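Local coordinates for protein serine acetyltransferase 1, putative (Entamoeba histolytica, PDB 7BW9) that probably transfers an acetyl group from acetyl-CoA to the hydroxyl of serine in cysteine biosynthesis, and is captured here with cysteine bound, at residues 21-26 with 106-111; 114-119 with 125-130; 130-135 with 176-181. One frame throughout, in Å; residues are numbered along the deposited sequence.

Contact 1: residues 21-26 with 106-111; sequences IAFKST and DIIAAY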
ATOM      1  N   ILE A  21      -3.652  -4.779  33.255  1.00 40.06           N
ATOM      2  CA  ILE A  21      -2.291  -5.308  33.216  1.00 45.05           C
ATOM      3  C   ILE A  21      -1.889  -5.718  31.808  1.00 42.36           C
ATOM      4  O   ILE A  21      -0.707  -5.661  31.448  1.00 38.93           O
ATOM      5  CB  ILE A  21      -2.172  -6.498  34.195  1.00 50.11           C
ATOM      6  CG1 ILE A  21      -2.941  -6.221  35.487  1.00 46.15           C
ATOM      7  CG2 ILE A  21      -0.721  -6.802  34.507  1.00 50.14           C
ATOM      8  CD1 ILE A  21      -4.410  -6.655  35.457  1.00 46.68           C
ATOM      9  N   ALA A  22      -2.857  -6.147  30.992  1.00 40.96           N
ATOM     10  CA  ALA A  22      -2.537  -6.643  29.659  1.00 34.09           C
ATOM     11  C   ALA A  22      -1.959  -5.550  28.773  1.00 29.96           C
ATOM     12  O   ALA A  22      -1.228  -5.849  27.822  1.00 36.94           O
ATOM     13  CB  ALA A  22      -3.787  -7.245  29.008  1.00 40.89           C
ATOM     14  N   PHE A  23      -2.277  -4.288  29.057  1.00 30.64           N
ATOM     15  CA  PHE A  23      -1.793  -3.160  28.274  1.00 35.44           C
ATOM     16  C   PHE A  23      -0.453  -2.630  28.744  1.00 41.36           C
ATOM     17  O   PHE A  23       0.074  -1.696  28.130  1.00 46.19           O
ATOM     18  CB  PHE A  23      -2.811  -2.021  28.304  1.00 33.37           C
ATOM     19  CG  PHE A  23      -4.026  -2.299  27.485  1.00 34.97           C
ATOM     20  CD1 PHE A  23      -3.988  -2.171  26.106  1.00 26.74           C
ATOM     21  CD2 PHE A  23      -5.200  -2.718  28.089  1.00 35.07           C
ATOM     22  CE1 PHE A  23      -5.110  -2.438  25.348  1.00 21.23           C
ATOM     23  CE2 PHE A  23      -6.327  -2.987  27.338  1.00 26.78           C
ATOM     24  CZ  PHE A  23      -6.281  -2.843  25.963  1.00 31.67           C
ATOM     25  N   LYS A  24       0.103  -3.183  29.814  1.00 45.21           N
ATOM     26  CA  LYS A  24       1.337  -2.680  30.394  1.00 35.82           C
ATOM     27  C   LYS A  24       2.478  -3.621  30.062  1.00 41.17           C
ATOM     28  O   LYS A  24       2.272  -4.806  29.784  1.00 51.89           O
ATOM     29  CB  LYS A  24       1.199  -2.516  31.908  1.00 42.30           C
ATOM     30  CG  LYS A  24       0.023  -1.635  32.291  1.00 38.60           C
ATOM     31  CD  LYS A  24      -0.244  -1.647  33.780  1.00 38.18           C
ATOM     32  CE  LYS A  24      -0.428  -0.235  34.296  1.00 41.79           C
ATOM     33  NZ  LYS A  24      -1.093  -0.183  35.633  1.00 50.20           N
ATOM     34  N   SER A  25       3.686  -3.075  30.068  1.00 43.28           N
ATOM     35  CA  SER A  25       4.851  -3.875  29.740  1.00 42.15           C
ATOM     36  C   SER A  25       6.079  -3.163  30.288  1.00 46.65           C
ATOM     37  O   SER A  25       6.198  -1.936  30.187  1.00 44.76           O
ATOM     38  CB  SER A  25       4.952  -4.101  28.227  1.00 40.50           C
ATOM     39  OG  SER A  25       6.279  -4.354  27.803  1.00 36.31           O
ATOM     40  N   THR A  26       6.968  -3.937  30.896  1.00 39.73           N
ATOM     41  CA  THR A  26       8.189  -3.424  31.488  1.00 42.99           C
ATOM     42  C   THR A  26       9.360  -3.494  30.533  1.00 44.08           C
ATOM     43  O   THR A  26      10.492  -3.228  30.941  1.00 49.63           O
ATOM     44  CB  THR A  26       8.518  -4.209  32.754  1.00 45.21           C
ATOM     45  OG1 THR A  26       8.772  -5.576  32.404  1.00 43.42           O
ATOM     46  CG2 THR A  26       7.349  -4.154  33.733  1.00 40.16           C
ATOM     47  N   ASP A 106     -10.533  -1.148  20.302  1.00 16.90           N
ATOM     48  CA  ASP A 106     -10.152  -1.682  18.995  1.00 19.71           C
ATOM     49  C   ASP A 106      -9.102  -2.785  19.142  1.00 15.36           C
ATOM     50  O   ASP A 106      -9.173  -3.820  18.466  1.00 15.61           O
ATOM     51  CB  ASP A 106      -9.634  -0.563  18.079  1.00 17.85           C
ATOM     52  CG  ASP A 106     -10.704   0.502  17.754  1.00 26.15           C
ATOM     53  OD1 ASP A 106     -11.926   0.179  17.680  1.00 24.19           O
ATOM     54  OD2 ASP A 106     -10.313   1.680  17.566  1.00 23.19           O
ATOM     55  N   ILE A 107      -8.131  -2.585  20.039  1.00 20.33           N
ATOM     56  CA  ILE A 107      -7.106  -3.601  20.285  1.00 16.31           C
ATOM     57  C   ILE A 107      -7.732  -4.876  20.830  1.00 15.95           C
ATOM     58  O   ILE A 107      -7.380  -5.987  20.413  1.00 18.45           O
ATOM     59  CB  ILE A 107      -6.035  -3.047  21.240  1.00 15.82           C
ATOM     60  CG1 ILE A 107      -5.171  -2.012  20.517  1.00 14.47           C
ATOM     61  CG2 ILE A 107      -5.211  -4.178  21.859  1.00 16.00           C
ATOM     62  CD1 ILE A 107      -4.612  -0.979  21.459  1.00 15.97           C
ATOM     63  N   ILE A 108      -8.651  -4.738  21.784  1.00 18.17           N
ATOM     64  CA  ILE A 108      -9.374  -5.900  22.300  1.00 18.86           C
ATOM     65  C   ILE A 108     -10.098  -6.614  21.169  1.00 14.33           C
ATOM     66  O   ILE A 108     -10.052  -7.844  21.063  1.00 15.29           O
ATOM     67  CB  ILE A 108     -10.359  -5.478  23.406  1.00 19.73           C
ATOM     68  CG1 ILE A 108      -9.608  -4.994  24.662  1.00 21.63           C
ATOM     69  CG2 ILE A 108     -11.346  -6.611  23.704  1.00 18.53           C
ATOM     70  CD1 ILE A 108      -8.469  -5.876  25.088  1.00 28.57           C
ATOM     71  N   ALA A 109     -10.780  -5.846  20.310  1.00 15.82           N
ATOM     72  CA  ALA A 109     -11.521  -6.429  19.191  1.00 16.35           C
ATOM     73  C   ALA A 109     -10.590  -7.172  18.251  1.00 17.75           C
ATOM     74  O   ALA A 109     -10.955  -8.222  17.705  1.00 14.83           O
ATOM     75  CB  ALA A 109     -12.271  -5.340  18.418  1.00 12.47           C
ATOM     76  N   ALA A 110      -9.383  -6.626  18.035  1.00 13.29           N
ATOM     77  CA  ALA A 110      -8.404  -7.302  17.188  1.00 16.34           C
ATOM     78  C   ALA A 110      -7.984  -8.627  17.810  1.00 18.36           C
ATOM     79  O   ALA A 110      -7.844  -9.642  17.109  1.00 15.00           O
ATOM     80  CB  ALA A 110      -7.178  -6.398  16.963  1.00 16.80           C
ATOM     81  N   TYR A 111      -7.764  -8.623  19.122  1.00 13.62           N
ATOM     82  CA  TYR A 111      -7.313  -9.857  19.811  1.00 18.80           C
ATOM     83  C   TYR A 111      -8.380 -10.955  19.758  1.00 16.54           C
ATOM     84  O   TYR A 111      -8.019 -12.082  19.510  1.00 18.05           O
ATOM     85  CB  TYR A 111      -6.881  -9.594  21.249  1.00 19.51           C
ATOM     86  CG  TYR A 111      -6.505 -10.847  21.992  1.00 27.73           C
ATOM     87  CD1 TYR A 111      -5.319 -11.506  21.731  1.00 26.57           C
ATOM     88  CD2 TYR A 111      -7.342 -11.376  22.954  1.00 31.86           C
ATOM     89  CE1 TYR A 111      -4.966 -12.652  22.416  1.00 31.95           C
ATOM     90  CE2 TYR A 111      -7.005 -12.520  23.653  1.00 32.00           C
ATOM     91  CZ  TYR A 111      -5.816 -13.160  23.380  1.00 34.44           C
ATOM     92  OH  TYR A 111      -5.505 -14.285  24.071  1.00 43.35           O
TER
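Phe-23 sets the far end of its ring against Ile-107 and Ile-108, neighbours on helix 96-113, in the helical N-terminal part of this left-handed beta-helix protein. The ring comes from a short 3-10 turn, 21-23, in the loop after helix 2-17, and the two segments meet through apolar side chains without a hydrogen bond between them. At the start of the helical segment, Asp-106 serves other partners: it forms a salt bridge with Arg-137 and accepts a hydrogen bond from the backbone N of Phe-176, which satisfies both oxygens of a buried carboxylate. Ile-107 comes next, its CB pointing toward the loop. Both of its branches touch the same corner of the ring, with CG2 3.9 Å and CD1 4.2 Å from Phe-23 CE1; a beta-branched residue thus offers two hydrocarbon surfaces to one aromatic carbon. Val-309 of the second subunit packs on the following residue, Ile-108, while Phe-46 and Leu-120 of the same chain touch Phe-23. Ile-108 starts out less directly, its side chain running about at right angles to that of Phe-23, but a second bend in its chain (chi2 -46°) carries the terminal methyl to the ring. Like CG2 of Ile-107 it arrives obliquely, and CD1 of Ile-108 comes to rest 3.8 Å from Phe-23 CZ.

Contact 2: residues 114-119 with 125-130; sequences DPAASS and RSYPGI. With CYS (cysteine), chain D.
Asp-114 reaches Tyr-127 with one carboxylate oxygen and the bound cysteine with the other. Its CB packs against CZ of Phe-177, and CG, anti to the backbone N (chi1 -176°), puts the carboxylate between the ligand's amino group and Tyr-127 OH. From CG the group divides. OD1 accepts a hydrogen bond from the amino N of the cysteine at 2.7 Å and another from the backbone of Ala-116, whose N lies 3.0 Å from OD1 of Asp-114. That second donor comes from above the carboxylate plane, 74° out of it, and makes an Asx turn. The Asx turn overlaps a type I beta turn from Asp-114 to Ala-117; aspartate suits its head because one short side chain can hold both its own loop and an amino group. Asp-114, Pro-115 and Ala-116 of this loop line the cysteine pocket, Pro-115 CD lying 3.7 Å from OXT of the ligand. Arg-222 of the third subunit packs on Pro-115 and Ala-116, and its NE is hydrogen-bonded to the cysteine. OD2, the other tip, accepts from Tyr-127 OH. At 2.4 Å between OD2 of Asp-114 and OH of Tyr-127 the bond is very short, and the exact length deserves caution. OD2 sits at the ring edge near its plane, with ring and carboxylate planes 46° apart. Ala-117 CB lies 3.2 Å from OH of Tyr-127, a tight fit in which the small methyl leaves the hydroxyl its path to OD2.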
ATOM      1  N   ASP A 114      -9.025 -12.298  15.835  1.00 22.04           N
ATOM      2  CA  ASP A 114      -7.948 -12.813  14.988  1.00 25.88           C
ATOM      3  C   ASP A 114      -7.224 -13.968  15.664  1.00 23.99           C
ATOM      4  O   ASP A 114      -6.470 -13.739  16.636  1.00 18.90           O
ATOM      5  CB  ASP A 114      -6.974 -11.692  14.615  1.00 25.10           C
ATOM      6  CG  ASP A 114      -5.868 -12.153  13.655  1.00 23.71           C
ATOM      7  OD1 ASP A 114      -6.014 -13.234  13.043  1.00 20.67           O
ATOM      8  OD2 ASP A 114      -4.846 -11.426  13.523  1.00 23.42           O
ATOM      9  N   PRO A 115      -7.381 -15.199  15.161  1.00 21.11           N
ATOM     10  CA  PRO A 115      -6.613 -16.323  15.716  1.00 24.16           C
ATOM     11  C   PRO A 115      -5.101 -16.133  15.644  1.00 25.66           C
ATOM     12  O   PRO A 115      -4.393 -16.759  16.435  1.00 23.72           O
ATOM     13  CB  PRO A 115      -7.069 -17.519  14.866  1.00 25.30           C
ATOM     14  CG  PRO A 115      -8.385 -17.097  14.281  1.00 24.91           C
ATOM     15  CD  PRO A 115      -8.252 -15.620  14.055  1.00 23.18           C
ATOM     16  N   ALA A 116      -4.584 -15.300  14.730  1.00 21.93           N
ATOM     17  CA  ALA A 116      -3.143 -15.058  14.629  1.00 24.55           C
ATOM     18  C   ALA A 116      -2.632 -14.006  15.609  1.00 22.39           C
ATOM     19  O   ALA A 116      -1.415 -13.895  15.793  1.00 26.03           O
ATOM     20  CB  ALA A 116      -2.765 -14.632  13.203  1.00 22.57           C
ATOM     21  N   ALA A 117      -3.510 -13.219  16.221  1.00 24.31           N
ATOM     22  CA  ALA A 117      -3.096 -12.228  17.210  1.00 21.88           C
ATOM     23  C   ALA A 117      -2.854 -12.933  18.538  1.00 26.74           C
ATOM     24  O   ALA A 117      -3.797 -13.382  19.197  1.00 35.70           O
ATOM     25  CB  ALA A 117      -4.152 -11.135  17.342  1.00 19.76           C
ATOM     26  N   SER A 118      -1.593 -13.038  18.939  1.00 31.12           N
ATOM     27  CA  SER A 118      -1.243 -13.797  20.131  1.00 35.10           C
ATOM     28  C   SER A 118      -0.981 -12.930  21.367  1.00 34.29           C
ATOM     29  O   SER A 118      -0.933 -13.471  22.475  1.00 30.08           O
ATOM     30  CB  SER A 118      -0.019 -14.679  19.843  1.00 30.09           C
ATOM     31  OG  SER A 118       1.122 -13.885  19.602  1.00 34.54           O
ATOM     32  N   SER A 119      -0.834 -11.613  21.219  1.00 27.44           N
ATOM     33  CA  SER A 119      -0.549 -10.746  22.357  1.00 29.29           C
ATOM     34  C   SER A 119      -0.998  -9.335  22.023  1.00 27.87           C
ATOM     35  O   SER A 119      -1.084  -8.958  20.855  1.00 28.90           O
ATOM     36  CB  SER A 119       0.947 -10.771  22.723  1.00 29.01           C
ATOM     37  OG  SER A 119       1.699  -9.815  21.976  1.00 27.72           O
ATOM     38  N   ARG A 125       1.883  -2.866  18.404  1.00 20.49           N
ATOM     39  CA  ARG A 125       3.066  -2.388  17.705  1.00 22.00           C
ATOM     40  C   ARG A 125       2.948  -2.545  16.199  1.00 26.10           C
ATOM     41  O   ARG A 125       3.563  -1.779  15.449  1.00 20.85           O
ATOM     42  CB  ARG A 125       4.299  -3.123  18.226  1.00 22.41           C
ATOM     43  CG  ARG A 125       4.838  -2.466  19.503  1.00 27.03           C
ATOM     44  CD  ARG A 125       6.160  -3.026  19.969  1.00 23.61           C
ATOM     45  NE  ARG A 125       7.211  -2.989  18.964  1.00 21.24           N
ATOM     46  CZ  ARG A 125       8.027  -1.958  18.734  1.00 27.16           C
ATOM     47  NH1 ARG A 125       7.908  -0.820  19.407  1.00 25.90           N
ATOM     48  NH2 ARG A 125       8.972  -2.065  17.812  1.00 22.57           N
ATOM     49  N   SER A 126       2.161  -3.511  15.741  1.00 14.72           N
ATOM     50  CA  SER A 126       2.274  -3.968  14.365  1.00 22.87           C
ATOM     51  C   SER A 126       0.974  -4.063  13.572  1.00 17.61           C
ATOM     52  O   SER A 126       1.052  -4.202  12.351  1.00 20.69           O
ATOM     53  CB  SER A 126       2.961  -5.340  14.326  1.00 23.11           C
ATOM     54  OG  SER A 126       4.271  -5.241  14.856  1.00 29.14           O
ATOM     55  N   TYR A 127      -0.202  -3.996  14.187  1.00 17.75           N
ATOM     56  CA  TYR A 127      -1.426  -4.212  13.393  1.00 22.40           C
ATOM     57  C   TYR A 127      -1.809  -2.944  12.634  1.00 21.36           C
ATOM     58  O   TYR A 127      -2.144  -1.933  13.266  1.00 16.40           O
ATOM     59  CB  TYR A 127      -2.576  -4.680  14.270  1.00 15.89           C
ATOM     60  CG  TYR A 127      -2.660  -6.192  14.335  1.00 15.68           C
ATOM     61  CD1 TYR A 127      -1.511  -6.962  14.437  1.00 17.25           C
ATOM     62  CD2 TYR A 127      -3.878  -6.847  14.264  1.00 18.81           C
ATOM     63  CE1 TYR A 127      -1.568  -8.350  14.489  1.00 17.23           C
ATOM     64  CE2 TYR A 127      -3.958  -8.246  14.314  1.00 19.50           C
ATOM     65  CZ  TYR A 127      -2.798  -8.990  14.426  1.00 23.39           C
ATOM     66  OH  TYR A 127      -2.869 -10.374  14.466  1.00 20.12           O
ATOM     67  N   PRO A 128      -1.805  -2.957  11.292  1.00 19.00           N
ATOM     68  CA  PRO A 128      -2.154  -1.728  10.552  1.00 14.26           C
ATOM     69  C   PRO A 128      -3.577  -1.261  10.791  1.00 17.55           C
ATOM     70  O   PRO A 128      -3.843  -0.059  10.658  1.00 14.48           O
ATOM     71  CB  PRO A 128      -1.944  -2.116   9.081  1.00 15.29           C
ATOM     72  CG  PRO A 128      -2.073  -3.616   9.062  1.00 18.98           C
ATOM     73  CD  PRO A 128      -1.516  -4.088  10.395  1.00 17.44           C
ATOM     74  N   GLY A 129      -4.503  -2.176  11.101  1.00 14.65           N
ATOM     75  CA  GLY A 129      -5.876  -1.771  11.361  1.00 16.71           C
ATOM     76  C   GLY A 129      -6.014  -0.973  12.640  1.00 18.04           C
ATOM     77  O   GLY A 129      -6.899  -0.119  12.749  1.00 14.13           O
ATOM     78  N   ILE A 130      -5.140  -1.240  13.615  1.00 14.79           N
ATOM     79  CA  ILE A 130      -5.089  -0.454  14.839  1.00 16.22           C
ATOM     80  C   ILE A 130      -4.460   0.900  14.560  1.00 15.56           C
ATOM     81  O   ILE A 130      -4.948   1.937  15.024  1.00 16.46           O
ATOM     82  CB  ILE A 130      -4.310  -1.211  15.933  1.00 15.19           C
ATOM     83  CG1 ILE A 130      -5.024  -2.503  16.316  1.00 17.26           C
ATOM     84  CG2 ILE A 130      -4.089  -0.325  17.140  1.00 17.87           C
ATOM     85  CD1 ILE A 130      -6.443  -2.311  16.780  1.00 18.91           C
TER
HETATM   86  N   CYS D 401      -6.025 -13.248  10.369  1.00 20.00           N
HETATM   87  CA  CYS D 401      -7.043 -14.328  10.283  1.00 20.00           C
HETATM   88  C   CYS D 401      -6.431 -15.691  10.660  1.00 20.00           C
HETATM   89  O   CYS D 401      -5.271 -15.778  10.913  1.00 20.00           O
HETATM   90  CB  CYS D 401      -7.675 -14.352   8.898  1.00 20.00           C
HETATM   91  SG  CYS D 401      -6.523 -14.746   7.563  1.00 20.00           S
HETATM   92  OXT CYS D 401      -7.183 -16.653  10.702  1.00 20.00           O

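Contact 3: residues 130-135 with 176-181; sequences IHVMMI and FFIDHG. With CYS (cysteine), chain D.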
ATOM      1  N   ILE A 130      -5.140  -1.240  13.615  1.00 14.79           N
ATOM      2  CA  ILE A 130      -5.089  -0.454  14.839  1.00 16.22           C
ATOM      3  C   ILE A 130      -4.460   0.900  14.560  1.00 15.56           C
ATOM      4  O   ILE A 130      -4.948   1.937  15.024  1.00 16.46           O
ATOM      5  CB  ILE A 130      -4.310  -1.211  15.933  1.00 15.19           C
ATOM      6  CG1 ILE A 130      -5.024  -2.503  16.316  1.00 17.26           C
ATOM      7  CG2 ILE A 130      -4.089  -0.325  17.140  1.00 17.87           C
ATOM      8  CD1 ILE A 130      -6.443  -2.311  16.780  1.00 18.91           C
ATOM      9  N   HIS A 131      -3.370   0.918  13.794  1.00 18.34           N
ATOM     10  CA  HIS A 131      -2.701   2.191  13.531  1.00 23.27           C
ATOM     11  C   HIS A 131      -3.610   3.124  12.753  1.00 13.56           C
ATOM     12  O   HIS A 131      -3.630   4.331  13.011  1.00 19.34           O
ATOM     13  CB  HIS A 131      -1.373   1.974  12.793  1.00 13.23           C
ATOM     14  CG  HIS A 131      -0.364   1.210  13.598  1.00 20.07           C
ATOM     15  ND1 HIS A 131       0.731   0.592  13.033  1.00 20.34           N
ATOM     16  CD2 HIS A 131      -0.298   0.957  14.927  1.00 17.22           C
ATOM     17  CE1 HIS A 131       1.428  -0.012  13.982  1.00 25.15           C
ATOM     18  NE2 HIS A 131       0.828   0.198  15.141  1.00 21.85           N
ATOM     19  N   VAL A 132      -4.398   2.585  11.823  1.00 12.31           N
ATOM     20  CA  VAL A 132      -5.255   3.478  11.044  1.00 13.37           C
ATOM     21  C   VAL A 132      -6.331   4.086  11.937  1.00 12.24           C
ATOM     22  O   VAL A 132      -6.735   5.235  11.735  1.00 14.66           O
ATOM     23  CB  VAL A 132      -5.852   2.744   9.819  1.00 15.18           C
ATOM     24  CG1 VAL A 132      -6.979   1.800  10.226  1.00 14.45           C
ATOM     25  CG2 VAL A 132      -6.374   3.748   8.797  1.00 16.45           C
ATOM     26  N   MET A 133      -6.786   3.348  12.954  1.00 14.23           N
ATOM     27  CA  MET A 133      -7.821   3.864  13.841  1.00 14.71           C
ATOM     28  C   MET A 133      -7.269   4.858  14.858  1.00 15.02           C
ATOM     29  O   MET A 133      -7.968   5.813  15.214  1.00 15.39           O
ATOM     30  CB  MET A 133      -8.537   2.707  14.536  1.00 15.86           C
ATOM     31  CG  MET A 133      -9.476   1.934  13.585  1.00 18.59           C
ATOM     32  SD  MET A 133     -10.514   3.005  12.550  1.00 24.73           S
ATOM     33  CE  MET A 133     -11.448   3.843  13.847  1.00 16.63           C
ATOM     34  N   MET A 134      -6.028   4.670  15.328  1.00 11.34           N
ATOM     35  CA  MET A 134      -5.360   5.738  16.072  1.00 16.07           C
ATOM     36  C   MET A 134      -5.420   7.059  15.307  1.00 16.27           C
ATOM     37  O   MET A 134      -5.782   8.100  15.861  1.00 20.34           O
ATOM     38  CB  MET A 134      -3.901   5.366  16.345  1.00 20.86           C
ATOM     39  CG  MET A 134      -3.670   4.099  17.152  1.00 24.24           C
ATOM     40  SD  MET A 134      -1.894   3.913  17.466  1.00 21.98           S
ATOM     41  CE  MET A 134      -1.851   2.492  18.561  1.00 19.82           C
ATOM     42  N   ILE A 135      -5.076   7.034  14.020  1.00 12.44           N
ATOM     43  CA  ILE A 135      -5.124   8.256  13.224  1.00 13.08           C
ATOM     44  C   ILE A 135      -6.567   8.692  12.974  1.00 15.61           C
ATOM     45  O   ILE A 135      -6.891   9.885  13.080  1.00 12.96           O
ATOM     46  CB  ILE A 135      -4.363   8.057  11.905  1.00 11.95           C
ATOM     47  CG1 ILE A 135      -2.939   7.600  12.194  1.00 20.45           C
ATOM     48  CG2 ILE A 135      -4.357   9.344  11.078  1.00 10.22           C
ATOM     49  CD1 ILE A 135      -2.089   8.640  12.965  1.00 18.95           C
ATOM     50  N   PHE A 176     -13.895  -1.723  16.819  1.00 15.68           N
ATOM     51  CA  PHE A 176     -13.839  -1.888  15.372  1.00 16.10           C
ATOM     52  C   PHE A 176     -12.525  -2.559  14.993  1.00 15.60           C
ATOM     53  O   PHE A 176     -11.451  -2.087  15.390  1.00 15.19           O
ATOM     54  CB  PHE A 176     -13.977  -0.526  14.678  1.00 12.93           C
ATOM     55  CG  PHE A 176     -13.948  -0.599  13.173  1.00 17.91           C
ATOM     56  CD1 PHE A 176     -14.843  -1.410  12.490  1.00 17.81           C
ATOM     57  CD2 PHE A 176     -13.029   0.144  12.442  1.00 16.49           C
ATOM     58  CE1 PHE A 176     -14.824  -1.483  11.097  1.00 20.22           C
ATOM     59  CE2 PHE A 176     -13.007   0.082  11.061  1.00 18.15           C
ATOM     60  CZ  PHE A 176     -13.909  -0.729  10.385  1.00 17.41           C
ATOM     61  N   PHE A 177     -12.600  -3.642  14.214  1.00 14.15           N
ATOM     62  CA  PHE A 177     -11.409  -4.394  13.810  1.00 12.69           C
ATOM     63  C   PHE A 177     -11.320  -4.501  12.288  1.00 17.33           C
ATOM     64  O   PHE A 177     -12.223  -5.049  11.635  1.00 12.98           O
ATOM     65  CB  PHE A 177     -11.395  -5.791  14.439  1.00 14.87           C
ATOM     66  CG  PHE A 177     -10.209  -6.651  14.027  1.00 17.40           C
ATOM     67  CD1 PHE A 177      -8.935  -6.094  13.848  1.00 14.78           C
ATOM     68  CD2 PHE A 177     -10.357  -8.023  13.870  1.00 15.14           C
ATOM     69  CE1 PHE A 177      -7.849  -6.890  13.499  1.00 13.17           C
ATOM     70  CE2 PHE A 177      -9.274  -8.825  13.506  1.00 18.01           C
ATOM     71  CZ  PHE A 177      -8.019  -8.255  13.324  1.00 20.54           C
ATOM     72  N   ILE A 178     -10.232  -3.979  11.727  1.00 13.45           N
ATOM     73  CA  ILE A 178      -9.847  -4.225  10.340  1.00 12.05           C
ATOM     74  C   ILE A 178      -8.691  -5.216  10.360  1.00 15.00           C
ATOM     75  O   ILE A 178      -7.635  -4.926  10.937  1.00 17.18           O
ATOM     76  CB  ILE A 178      -9.449  -2.927   9.620  1.00 15.77           C
ATOM     77  CG1 ILE A 178     -10.658  -2.013   9.453  1.00 21.81           C
ATOM     78  CG2 ILE A 178      -8.826  -3.224   8.254  1.00 13.55           C
ATOM     79  CD1 ILE A 178     -10.315  -0.661   8.898  1.00 22.48           C
ATOM     80  N   ASP A 179      -8.897  -6.392   9.769  1.00 14.14           N
ATOM     81  CA  ASP A 179      -7.845  -7.398   9.629  1.00 19.04           C
ATOM     82  C   ASP A 179      -7.218  -7.270   8.248  1.00 19.04           C
ATOM     83  O   ASP A 179      -7.939  -7.201   7.248  1.00 15.22           O
ATOM     84  CB  ASP A 179      -8.384  -8.818   9.830  1.00 15.73           C
ATOM     85  CG  ASP A 179      -7.284  -9.827  10.223  1.00 22.49           C
ATOM     86  OD1 ASP A 179      -6.098  -9.431  10.352  1.00 18.92           O
ATOM     87  OD2 ASP A 179      -7.607 -11.026  10.404  1.00 24.54           O
ATOM     88  N   HIS A 180      -5.879  -7.220   8.206  1.00 15.45           N
ATOM     89  CA  HIS A 180      -5.090  -7.097   6.978  1.00 19.71           C
ATOM     90  C   HIS A 180      -5.261  -5.711   6.365  1.00 19.04           C
ATOM     91  O   HIS A 180      -4.320  -4.914   6.382  1.00 15.36           O
ATOM     92  CB  HIS A 180      -5.446  -8.195   5.965  1.00 15.98           C
ATOM     93  CG  HIS A 180      -5.306  -9.588   6.508  1.00 19.11           C
ATOM     94  ND1 HIS A 180      -4.123 -10.070   7.029  1.00 18.06           N
ATOM     95  CD2 HIS A 180      -6.203 -10.602   6.615  1.00 17.64           C
ATOM     96  CE1 HIS A 180      -4.298 -11.319   7.434  1.00 23.29           C
ATOM     97  NE2 HIS A 180      -5.552 -11.666   7.198  1.00 16.79           N
ATOM     98  N   GLY A 181      -6.425  -5.416   5.782  1.00 13.99           N
ATOM     99  CA  GLY A 181      -6.819  -4.046   5.538  1.00 12.93           C
ATOM    100  C   GLY A 181      -6.416  -3.423   4.212  1.00 15.76           C
ATOM    101  O   GLY A 181      -7.039  -2.428   3.814  1.00 17.00           O
TER
HETATM  102  N   CYS D 401      -6.025 -13.248  10.369  1.00 20.00           N
HETATM  103  CA  CYS D 401      -7.043 -14.328  10.283  1.00 20.00           C
HETATM  104  C   CYS D 401      -6.431 -15.691  10.660  1.00 20.00           C
HETATM  105  O   CYS D 401      -5.271 -15.778  10.913  1.00 20.00           O
HETATM  106  CB  CYS D 401      -7.675 -14.352   8.898  1.00 20.00           C
HETATM  107  SG  CYS D 401      -6.523 -14.746   7.563  1.00 20.00           S
HETATM  108  OXT CYS D 401      -7.183 -16.653  10.702  1.00 20.00           O
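Met-133 and Phe-176 stand at about a right angle, the thioether meeting the ring at its rim, where helix 128-144 packs on strand 177-178 and the residue before it, at the start of the left-handed beta-helix. The sulfur makes an edge-on Met-aromatic contact: SD lies 5.1 Å from the ring centroid of Phe-176 and 84° off the ring normal. With CG anti to the backbone N (chi1 -179°), the Phe-176 ring is turned so that its CD2 edge meets SD, while the thioether chain folds at both chi2 and chi3, a flexibility that lets methionine fit the edge of a rigid ring. Beside this pair Val-132 faces Ile-178 more loosely, CG1 of Val-132 lying 4.4 Å from CD1 of Ile-178. Successive residues of the strand alternate: Ile-178 points to the helix, whereas Phe-177 starts away from it, and its ring packs on Ala-110 of helix 96-113. Asp-179 then leaves the apolar layer for the cysteine pocket. Its OD2 accepts a hydrogen bond from the ligand's amino N at 2.7 Å, and its OD1 stands 3.7 Å above the centre of the His-180 ring. The ring's ND1 is hydrogen-bonded to Asp-165 of the third subunit, and at its edge, in plane, the ligand SG lies 3.2 Å from NE2 of His-180.

All three contacts are buried, yet they differ in chemistry with their place in the fold. Contact 1, where the second subunit packs on Ile-108, is purely hydrocarbon and joins a loop to helix 96-113; contact 3, closest to the chain's centre, joins helix 128-144 to the beta-helix, with its pocket residues at one end. Contact 2 is the polar one, and the third subunit reaches the pocket ends of both contacts 2 and 3. These two share Ile-130 and helix 128-144, and Asp-114 and Asp-179 converge on one amino group of the cysteine. Contact 1 reaches both through its helix: Ile-130 CD1 lies against Asp-106 O, and Asp-106 OD2 packs on Met-133 CB of contact 3.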